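Local coordinates for scyllo-inosose 3-dehydrogenase (Thermotoga maritima, PDB 3IP1), which catalyses the NAD(+)-dependent oxidation of scyllo-inosose to 3-dehydro-scyllo-inosose, a zinc-dependent step that probably belongs to myo-inositol breakdown, at residues C65-G69 with S70-M74; K369-M373 with E374-E378; G191-V194 with E195-S198; E288-G291 with V292-L295. All coordinates share one frame; numbering follows the deposited sequence.

Contact 1: C65-G69 with S70-M74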
# COMPACT_ATOMS: atom_id res chain seq x y z
N CYS A 65 -12.86 27.57 21.38
CA CYS A 65 -12.41 26.29 21.94
C CYS A 65 -13.59 25.36 22.22
O CYS A 65 -14.50 25.70 23.00
CB CYS A 65 -11.59 26.50 23.22
SG CYS A 65 -10.69 24.99 23.69
N GLY A 66 -13.58 24.19 21.60
CA GLY A 66 -14.64 23.21 21.79
C GLY A 66 -14.46 22.42 23.06
O GLY A 66 -13.33 22.07 23.44
N ILE A 67 -15.58 22.15 23.74
CA ILE A 67 -15.57 21.21 24.86
C ILE A 67 -15.63 19.80 24.27
O ILE A 67 -16.57 19.46 23.56
CB ILE A 67 -16.80 21.43 25.81
CG1 ILE A 67 -16.80 22.87 26.35
CG2 ILE A 67 -16.82 20.37 26.93
CD1 ILE A 67 -17.98 23.25 27.28
N CYS A 68 -14.63 18.99 24.59
CA CYS A 68 -14.55 17.59 24.19
C CYS A 68 -15.26 16.74 25.25
O CYS A 68 -15.35 17.13 26.41
CB CYS A 68 -13.08 17.19 24.07
SG CYS A 68 -12.76 15.45 23.51
N GLY A 69 -15.75 15.57 24.85
CA GLY A 69 -16.23 14.56 25.80
C GLY A 69 -15.21 14.19 26.88
O GLY A 69 -15.61 13.88 28.01
N SER A 70 -13.92 14.21 26.54
CA SER A 70 -12.84 13.99 27.51
C SER A 70 -12.81 15.08 28.58
O SER A 70 -12.47 14.82 29.73
CB SER A 70 -11.47 13.92 26.81
OG SER A 70 -11.29 12.68 26.13
N ASP A 71 -13.15 16.31 28.20
CA ASP A 71 -13.24 17.41 29.20
C ASP A 71 -14.34 17.13 30.21
O ASP A 71 -14.13 17.23 31.43
CB ASP A 71 -13.49 18.76 28.53
CG ASP A 71 -12.31 19.20 27.69
OD1 ASP A 71 -11.16 19.17 28.21
OD2 ASP A 71 -12.53 19.57 26.52
N VAL A 72 -15.51 16.73 29.69
CA VAL A 72 -16.64 16.30 30.51
C VAL A 72 -16.22 15.19 31.47
O VAL A 72 -16.49 15.24 32.68
CB VAL A 72 -17.83 15.86 29.61
CG1 VAL A 72 -19.02 15.35 30.43
CG2 VAL A 72 -18.24 17.02 28.71
N HIS A 73 -15.49 14.21 30.94
CA HIS A 73 -15.10 13.04 31.71
C HIS A 73 -13.99 13.27 32.73
O HIS A 73 -13.92 12.56 33.75
CB HIS A 73 -14.79 11.85 30.78
CG HIS A 73 -16.00 11.35 30.05
ND1 HIS A 73 -15.92 10.56 28.92
CD2 HIS A 73 -17.32 11.55 30.29
CE1 HIS A 73 -17.14 10.28 28.50
NE2 HIS A 73 -18.01 10.87 29.31
N MSE A 74 -13.15 14.28 32.48
CA MSE A 74 -12.18 14.70 33.48
C MSE A 74 -12.82 15.35 34.71
O MSE A 74 -12.28 15.23 35.81
CB MSE A 74 -11.09 15.60 32.88
CG MSE A 74 -9.93 14.83 32.22
SE MSE A 74 -8.56 16.05 31.53
CE MSE A 74 -9.54 16.72 29.97
O HOH W 1 -11.21 20.77 24.35
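A capping box formed by C68 and D71 starts helix 69-75, where strand 57-66 of the GroES-like domain gives way to the helix. D71 reaches back one turn, and its OD2 takes the N-H of C68 at 2.9 Å, almost straight (162°) and on the anti side of the carboxylate. The short aspartate side chain, its CG beside its own backbone N (chi1 -66°), turns the carboxylate back toward the residue that precedes the helix. In return the cysteine caps the helix with sulfur: S70 N points at C68 SG over 3.5 Å, the longer reach expected of a sulfur acceptor. A water ties the strand end in, donating to G66 O at 2.6 Å and to D71 OD2 at 2.8 Å. On the apolar side, I67 CG2 meets V72 CG2 at 4.1 Å, while the I67 side chain also packs on helix 376-382. G69 O accepts from H73 N and also lies over one face of the imidazole, 3.2 Å above its plane. S70 and H73 are probably the charge relay pair, and C68, a zinc ligand, sits close to H97, E98 and the bound cadmium. D71 is therefore a second-shell residue that fixes the backbone of a metal ligand, and the helix-start N-H aimed at SG would tend to stabilise negative charge on the sulfur.

Contact 2: K369-M373 with E374-E378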
# COMPACT_ATOMS: atom_id res chain seq x y z
N LYS A 369 -24.19 25.29 20.35
CA LYS A 369 -24.22 26.53 21.11
C LYS A 369 -22.81 27.08 21.33
O LYS A 369 -21.86 26.31 21.54
CB LYS A 369 -24.89 26.24 22.46
CG LYS A 369 -25.07 27.42 23.37
CD LYS A 369 -25.56 26.94 24.71
CE LYS A 369 -26.98 27.40 24.97
NZ LYS A 369 -26.92 28.60 25.86
N THR A 370 -22.67 28.40 21.28
CA THR A 370 -21.42 29.06 21.67
C THR A 370 -21.66 29.81 22.97
O THR A 370 -22.74 30.34 23.19
CB THR A 370 -20.86 29.99 20.58
OG1 THR A 370 -21.85 30.94 20.21
CG2 THR A 370 -20.46 29.21 19.34
N VAL A 371 -20.64 29.86 23.82
CA VAL A 371 -20.77 30.40 25.17
C VAL A 371 -19.48 31.16 25.51
O VAL A 371 -18.46 31.01 24.82
CB VAL A 371 -21.03 29.27 26.23
CG1 VAL A 371 -22.25 28.43 25.87
CG2 VAL A 371 -19.80 28.36 26.38
N SER A 372 -19.52 31.95 26.57
CA SER A 372 -18.35 32.71 26.99
C SER A 372 -17.46 31.83 27.88
O SER A 372 -17.92 30.81 28.39
CB SER A 372 -18.76 33.97 27.76
OG SER A 372 -19.31 33.59 29.00
N MSE A 373 -16.21 32.24 28.06
CA MSE A 373 -15.29 31.54 28.96
C MSE A 373 -15.89 31.26 30.36
O MSE A 373 -15.79 30.13 30.87
CB MSE A 373 -13.97 32.31 29.09
CG MSE A 373 -13.00 31.62 30.02
SE MSE A 373 -11.28 32.51 30.08
CE MSE A 373 -11.82 34.10 31.08
N GLU A 374 -16.53 32.27 30.94
CA GLU A 374 -17.17 32.15 32.26
C GLU A 374 -18.19 31.03 32.34
O GLU A 374 -18.34 30.41 33.39
CB GLU A 374 -17.86 33.46 32.67
CG GLU A 374 -16.98 34.71 32.66
CD GLU A 374 -15.78 34.63 33.61
OE1 GLU A 374 -15.98 34.27 34.80
OE2 GLU A 374 -14.65 34.95 33.16
N GLU A 375 -18.90 30.77 31.24
CA GLU A 375 -19.96 29.77 31.25
C GLU A 375 -19.45 28.34 31.07
O GLU A 375 -20.23 27.39 31.21
CB GLU A 375 -20.96 30.08 30.16
CG GLU A 375 -21.68 31.41 30.33
CD GLU A 375 -22.56 31.72 29.13
OE1 GLU A 375 -23.70 31.19 29.05
OE2 GLU A 375 -22.11 32.48 28.26
N ILE A 376 -18.15 28.20 30.75
CA ILE A 376 -17.55 26.88 30.46
C ILE A 376 -17.67 25.89 31.62
O ILE A 376 -18.12 24.76 31.40
CB ILE A 376 -16.07 26.98 29.97
CG1 ILE A 376 -15.99 27.56 28.55
CG2 ILE A 376 -15.36 25.62 30.03
CD1 ILE A 376 -16.78 26.79 27.47
N PRO A 377 -17.27 26.28 32.84
CA PRO A 377 -17.40 25.27 33.91
C PRO A 377 -18.84 24.75 34.03
O PRO A 377 -19.05 23.55 34.18
CB PRO A 377 -16.95 26.04 35.17
CG PRO A 377 -15.99 27.08 34.64
CD PRO A 377 -16.57 27.50 33.32
N GLU A 378 -19.81 25.65 33.91
CA GLU A 378 -21.22 25.29 33.99
C GLU A 378 -21.60 24.27 32.91
O GLU A 378 -22.31 23.29 33.18
CB GLU A 378 -22.09 26.56 33.86
CG GLU A 378 -23.60 26.30 33.82
CD GLU A 378 -24.42 27.47 33.23
OE1 GLU A 378 -24.03 28.65 33.38
OE2 GLU A 378 -25.46 27.19 32.60
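This is a local contact at the turn between strand 369-371 and helix 376-382, carried by S372 and E375. The carboxylate of E375 folds back over the turn, and its OE2 is gripped twice: S372 N donates over 3.1 Å, nearly straight at 172° but from above the carboxylate plane, and S372 OG donates over 3.1 Å to the anti lone pair. Serine suits the place because its hydroxyl, set between its own N and carbonyl carbon (chi1 69°), lies near its N-H, within range of the same oxygen. The backbone closes the turn with E375 N to S372 O, 3.0 Å, and I376 N to M373 O. The two elements belong to a beta-alpha-beta unit completed by strand 392-395, which runs parallel to 369-371 and pairs with it. On the inner side, V371 CG2 and I376 CD1 touch at 3.6 Å, the two side chains crossing at about a right angle; I376 also packs on M394, V6 and I67. The selenomethionine M373 is directed away from the turn, onto M394 and strand 3-12. Its methyl CE lies 3.6 Å from E374 OE2. Outside the turn, E374 is salt-bridged to R4 of strand 3-12.

Contact 3: G191-V194 with E195-S198. With CD (cadmium ion), chain F.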
# COMPACT_ATOMS: atom_id res chain seq x y z
N GLY A 191 -12.10 26.44 12.55
CA GLY A 191 -10.77 26.12 13.10
C GLY A 191 -10.80 25.30 14.37
O GLY A 191 -9.97 24.40 14.55
N SER A 192 -11.76 25.60 15.26
CA SER A 192 -11.89 24.88 16.54
C SER A 192 -12.30 23.42 16.33
O SER A 192 -12.14 22.57 17.23
CB SER A 192 -12.88 25.62 17.47
OG SER A 192 -14.24 25.45 17.05
N LEU A 193 -12.81 23.11 15.14
CA LEU A 193 -13.27 21.78 14.80
C LEU A 193 -12.24 20.95 14.02
O LEU A 193 -12.55 19.84 13.60
CB LEU A 193 -14.58 21.88 14.02
CG LEU A 193 -15.79 22.30 14.86
CD1 LEU A 193 -16.91 22.94 14.03
CD2 LEU A 193 -16.34 21.13 15.65
N VAL A 194 -11.03 21.48 13.80
CA VAL A 194 -10.04 20.75 12.99
C VAL A 194 -9.52 19.51 13.74
O VAL A 194 -9.37 18.43 13.17
CB VAL A 194 -8.86 21.64 12.54
CG1 VAL A 194 -7.73 20.79 11.88
CG2 VAL A 194 -9.35 22.74 11.60
N GLU A 195 -9.27 19.69 15.03
CA GLU A 195 -8.77 18.59 15.85
C GLU A 195 -9.72 17.37 15.88
O GLU A 195 -9.30 16.27 15.50
CB GLU A 195 -8.38 19.09 17.26
CG GLU A 195 -7.57 18.11 18.11
CD GLU A 195 -8.42 17.15 18.94
OE1 GLU A 195 -9.64 17.35 19.07
OE2 GLU A 195 -7.86 16.18 19.48
N PRO A 196 -10.98 17.55 16.31
CA PRO A 196 -11.85 16.34 16.27
C PRO A 196 -12.09 15.82 14.84
O PRO A 196 -12.30 14.61 14.65
CB PRO A 196 -13.17 16.83 16.90
CG PRO A 196 -13.13 18.34 16.79
CD PRO A 196 -11.67 18.70 16.93
N THR A 197 -12.07 16.70 13.85
CA THR A 197 -12.30 16.26 12.47
C THR A 197 -11.10 15.42 12.01
O THR A 197 -11.27 14.44 11.27
CB THR A 197 -12.57 17.46 11.50
OG1 THR A 197 -13.72 18.20 11.96
CG2 THR A 197 -12.83 16.97 10.04
N SER A 198 -9.91 15.80 12.50
CA SER A 198 -8.66 15.10 12.18
C SER A 198 -8.54 13.76 12.87
O SER A 198 -7.88 12.86 12.36
CB SER A 198 -7.45 15.99 12.53
OG SER A 198 -7.44 17.16 11.71
CD CD F . -10.91 16.40 21.26
O HOH W 2 -8.83 22.36 16.27
O HOH W 3 -11.68 14.83 19.69
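L193 O accepts two bonds from the single residue T197: the hydroxyl OG1 at 2.6 Å and the backbone N at 3.2 Å, arriving from opposite faces of the carbonyl plane. One residue on, V194 O is held the same way by S198, whose OG lies at 2.7 Å and whose N lies at 2.8 Å. Threonine and serine suit these buried positions because a hydroxyl turned beside its own backbone N (chi1 -58° in T197) can bond to the carbonyl one turn earlier, so both hydroxyls have a partner beside apolar neighbours from helices 224-235 and 349-358. Between helices 185-192 and 194-207 the chain kinks at L193. P196 has no N-H to give to S192 O, and its ring instead packs beside L193, CG 3.6 Å from L193 O. A water bridges the break, donating to G191 O and accepting from E195 N at 3.0 Å. E195, its chain bent at chi2 (-88°), extends OE1 to the cadmium ion at 2.7 Å, a long bond; a water at 2.4 Å and H97 and E98 are further ligands. This is one of the subunit's two zinc sites, corresponding to the catalytic zinc of zinc-containing alcohol dehydrogenases, here occupied by cadmium.

Contact 4: E288-G291 with V292-L295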
# COMPACT_ATOMS: atom_id res chain seq x y z
N GLU A 288 -16.17 2.17 14.18
CA GLU A 288 -16.72 1.91 15.48
C GLU A 288 -16.43 3.12 16.35
O GLU A 288 -15.34 3.25 16.90
CB GLU A 288 -16.07 0.66 16.09
CG GLU A 288 -16.91 -0.03 17.18
CD GLU A 288 -17.44 0.94 18.25
OE1 GLU A 288 -16.73 1.22 19.24
OE2 GLU A 288 -18.56 1.43 18.07
N ALA A 289 -17.41 4.02 16.45
CA ALA A 289 -17.27 5.25 17.22
C ALA A 289 -18.31 5.35 18.35
O ALA A 289 -18.66 6.45 18.74
CB ALA A 289 -17.38 6.47 16.30
N THR A 290 -18.79 4.20 18.84
CA THR A 290 -19.80 4.17 19.92
C THR A 290 -19.18 4.10 21.31
O THR A 290 -19.75 4.61 22.25
CB THR A 290 -20.77 2.95 19.84
OG1 THR A 290 -20.04 1.75 20.09
CG2 THR A 290 -21.51 2.87 18.49
N GLY A 291 -18.05 3.44 21.44
CA GLY A 291 -17.51 3.18 22.76
C GLY A 291 -18.12 1.93 23.38
O GLY A 291 -17.71 1.52 24.45
N VAL A 292 -19.10 1.32 22.71
CA VAL A 292 -19.64 0.04 23.16
C VAL A 292 -19.39 -1.06 22.12
O VAL A 292 -20.33 -1.77 21.72
CB VAL A 292 -21.15 0.14 23.60
CG1 VAL A 292 -21.26 0.84 24.93
CG2 VAL A 292 -22.00 0.86 22.55
N PRO A 293 -18.11 -1.23 21.70
CA PRO A 293 -17.78 -2.17 20.62
C PRO A 293 -18.17 -3.59 20.97
O PRO A 293 -18.40 -4.39 20.08
CB PRO A 293 -16.24 -2.04 20.49
CG PRO A 293 -15.78 -1.48 21.77
CD PRO A 293 -16.90 -0.59 22.24
N GLN A 294 -18.27 -3.88 22.25
CA GLN A 294 -18.75 -5.19 22.68
C GLN A 294 -20.26 -5.38 22.53
O GLN A 294 -20.73 -6.52 22.50
CB GLN A 294 -18.27 -5.51 24.10
CG GLN A 294 -18.98 -4.72 25.19
CD GLN A 294 -18.60 -3.24 25.24
OE1 GLN A 294 -19.37 -2.42 25.73
NE2 GLN A 294 -17.41 -2.89 24.73
N LEU A 295 -21.03 -4.29 22.43
CA LEU A 295 -22.48 -4.40 22.13
C LEU A 295 -22.80 -4.41 20.63
O LEU A 295 -23.78 -5.03 20.20
CB LEU A 295 -23.30 -3.27 22.78
CG LEU A 295 -23.26 -2.93 24.29
CD1 LEU A 295 -24.34 -1.88 24.62
CD2 LEU A 295 -23.41 -4.16 25.21
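E288, the last residue of strand 285-288, turns its carboxylate toward P293 at the head of helix 293-306, where a strand of the Rossmann-type parallel sheet passes through a loop into its crossover helix. Its chain bends at chi2 (-49°), which folds the acid over the loop ahead. A289 faces the other way, onto V317. T290 then binds the acid twice: its N lies 2.9 Å and its OG1 2.5 Å from E288 OE2, on the syn side but from opposite faces of the carboxylate plane. The same hydroxyl accepts from V292 N at 2.8 Å and 154°, an ST turn, so OG1 donates backward and accepts forward. Threonine can do this because OG1 stands between its own N and carbonyl carbon, while its CB packs against V292 CG2. The side chain also touches the probable dinucleotide-binding glycine motif and lies about 6 Å from that of E245, which probably binds NAD(+). G291 follows with a positive phi of 85°, at which a CB would press on the preceding carbonyl O, so glycine suits it, and its N gives E288 OE1 a weak bond of 3.4 Å. V292 is the N-cap, its O receiving L295 N. Proline fits just after it, since the first turn of a helix needs no N-H donor there, and its ring lies across the acid, CB 3.5 Å from E288 OE1.

Overall arrangement
All four contacts lie at helix starts, but their surroundings differ. Contact 3 is buried near the centre of the chain; the others are partly buried, and contact 2 lies farthest out. Contacts 1 and 3 bring C68, just before one helix, and E195, within another, to one zinc site, their nearest atoms about 4 Å apart. Contacts 1 and 2 reach the same mixed sheet and touch through I67 CD1 and I376 CD1 at 3.7 Å. Contact 4 stands apart in the Rossmann-type domain, its centre about 30 Å from that of contact 2. Carboxylates bind backbone N-H groups in contacts 1, 2 and 4, whereas in contact 3 hydroxyls bind carbonyls and the carboxylate serves the metal.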